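Local coordinates for protein putative isochorismatase (Burkholderia xenovorans, PDB 3OQP) that is probably a hydrolase of the isochorismatase family, related to nicotinamidases, though its substrate is not established, at residues A94-D99 and I127-H132. Numbering follows the deposited sequence.
Sequences AFTGTD and INHAVH
Phe95 and His129 form the closest backbone pair, 7.1 Å between CA atoms, where the loop before helix 100-105 meets helix 124-132. A type II beta turn runs from Phe95 to Thr98, with Thr98 N bonded to Phe95 O. Thr98 OG1 also reaches Ala94 O at 2.7 Å, in the carbonyl plane on a lone pair. With CG anti to its own carbonyl carbon (chi1 -75°), the Phe95 ring is carried across to the helix. Ring atom CD2 comes to 3.7 Å from His129 CB, and CE2 sits 3.8 Å from Ala130 CB. The Phe95 and His129 side chains run alongside each other, pointing opposite ways. Leu100 and Leu104 of helix 100-105 and Leu112 of strand 111-115 also pack on Phe95. Thr96 OG1 lies 3.1 Å from His129 CE1, approaching the ring obliquely. The polar partner of His129 ND1 is instead the hydroxyl of Ser93, just before Ala94 in the same loop. The His129 ring also meets His129 and His132 of the second subunit, so the contact borders the dimer interface. Across the two segments the contact is mainly apolar, while the Ser93 bond probably helps fix the rotation of the His129 ring beside that interface.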
loop_
_atom_site.group_PDB
_atom_site.type_symbol
_atom_site.label_atom_id
_atom_site.label_comp_id
_atom_site.label_asym_id
_atom_site.label_seq_id
_atom_site.Cartn_x
_atom_site.Cartn_y
_atom_site.Cartn_z
ATOM N N ALA A 94 4.711 11.272 1.355
ATOM C CA ALA A 94 4.859 12.677 1.673
ATOM C C ALA A 94 5.360 12.887 3.104
ATOM O O ALA A 94 5.771 14.001 3.434
ATOM C CB ALA A 94 3.547 13.409 1.485
ATOM N N PHE A 95 5.450 11.832 3.914
ATOM C CA PHE A 95 5.963 11.964 5.277
ATOM C C PHE A 95 7.453 11.782 5.435
ATOM O O PHE A 95 8.030 12.429 6.286
ATOM C CB PHE A 95 5.274 10.920 6.175
ATOM C CG PHE A 95 3.835 11.241 6.555
ATOM C CD1 PHE A 95 3.571 12.097 7.601
ATOM C CD2 PHE A 95 2.779 10.712 5.865
ATOM C CE1 PHE A 95 2.281 12.403 7.978
ATOM C CE2 PHE A 95 1.447 11.015 6.223
ATOM C CZ PHE A 95 1.199 11.829 7.273
ATOM N N THR A 96 8.024 10.846 4.708
ATOM C CA THR A 96 9.408 10.440 4.999
ATOM C C THR A 96 10.427 11.537 4.849
ATOM O O THR A 96 10.648 12.045 3.789
ATOM C CB THR A 96 9.843 9.238 4.157
ATOM O OG1 THR A 96 8.861 8.207 4.301
ATOM C CG2 THR A 96 11.260 8.728 4.483
ATOM N N GLY A 97 10.953 11.914 6.001
ATOM C CA GLY A 97 11.957 12.896 6.128
ATOM C C GLY A 97 11.474 14.332 6.029
ATOM O O GLY A 97 12.316 15.221 6.061
ATOM N N THR A 98 10.163 14.556 5.875
ATOM C CA THR A 98 9.619 15.905 5.621
ATOM C C THR A 98 9.122 16.537 6.905
ATOM O O THR A 98 9.177 15.912 7.977
ATOM C CB THR A 98 8.484 15.852 4.585
ATOM O OG1 THR A 98 7.304 15.325 5.209
ATOM C CG2 THR A 98 8.870 15.000 3.316
ATOM N N ASP A 99 8.564 17.741 6.799
ATOM C CA ASP A 99 7.997 18.383 7.956
ATOM C C ASP A 99 6.504 18.084 8.161
ATOM O O ASP A 99 5.890 18.703 9.029
ATOM C CB ASP A 99 8.247 19.866 7.915
ATOM C CG ASP A 99 7.440 20.596 6.883
ATOM O OD1 ASP A 99 6.520 20.017 6.270
ATOM O OD2 ASP A 99 7.711 21.826 6.733
ATOM N N ILE A 127 -0.789 7.313 2.934
ATOM C CA ILE A 127 -1.817 6.781 3.812
ATOM C C ILE A 127 -1.260 5.718 4.767
ATOM O O ILE A 127 -1.590 5.722 5.963
ATOM C CB ILE A 127 -2.946 6.187 2.964
ATOM C CG1 ILE A 127 -3.653 7.360 2.257
ATOM C CG2 ILE A 127 -3.903 5.340 3.808
ATOM C CD1 ILE A 127 -4.681 6.885 1.186
ATOM N N ASN A 128 -0.397 4.825 4.282
ATOM C CA ASN A 128 0.163 3.765 5.111
ATOM C C ASN A 128 0.923 4.370 6.284
ATOM O O ASN A 128 0.740 3.949 7.440
ATOM C CB ASN A 128 1.128 2.870 4.309
ATOM C CG ASN A 128 1.720 1.732 5.165
ATOM O OD1 ASN A 128 0.941 0.996 5.676
ATOM N ND2 ASN A 128 3.083 1.620 5.343
ATOM N N HIS A 129 1.727 5.398 6.017
ATOM C CA HIS A 129 2.457 6.077 7.072
ATOM C C HIS A 129 1.476 6.737 8.043
ATOM O O HIS A 129 1.625 6.637 9.266
ATOM C CB HIS A 129 3.442 7.085 6.489
ATOM C CG HIS A 129 4.740 6.477 6.077
ATOM N ND1 HIS A 129 5.453 6.920 4.981
ATOM C CD2 HIS A 129 5.512 5.540 6.676
ATOM C CE1 HIS A 129 6.574 6.231 4.896
ATOM N NE2 HIS A 129 6.650 5.401 5.915
ATOM N N ALA A 130 0.511 7.468 7.501
ATOM C CA ALA A 130 -0.467 8.151 8.360
ATOM C C ALA A 130 -1.188 7.228 9.320
ATOM O O ALA A 130 -1.262 7.513 10.524
ATOM C CB ALA A 130 -1.507 8.941 7.517
ATOM N N VAL A 131 -1.707 6.123 8.779
ATOM C CA VAL A 131 -2.452 5.155 9.612
ATOM C C VAL A 131 -1.569 4.611 10.748
ATOM O O VAL A 131 -2.003 4.520 11.889
ATOM C CB VAL A 131 -3.021 3.979 8.748
ATOM C CG1 VAL A 131 -3.527 2.805 9.652
ATOM C CG2 VAL A 131 -4.059 4.545 7.798
ATOM N N HIS A 132 -0.342 4.229 10.421
ATOM C CA HIS A 132 0.522 3.614 11.428
ATOM C C HIS A 132 1.103 4.639 12.397
ATOM O O HIS A 132 1.660 4.245 13.437
ATOM C CB HIS A 132 1.621 2.793 10.749
ATOM C CG HIS A 132 1.121 1.540 10.146
ATOM N ND1 HIS A 132 0.663 1.464 8.849
ATOM C CD2 HIS A 132 1.003 0.302 10.673
ATOM C CE1 HIS A 132 0.268 0.231 8.624
ATOM N NE2 HIS A 132 0.485 -0.496 9.702
#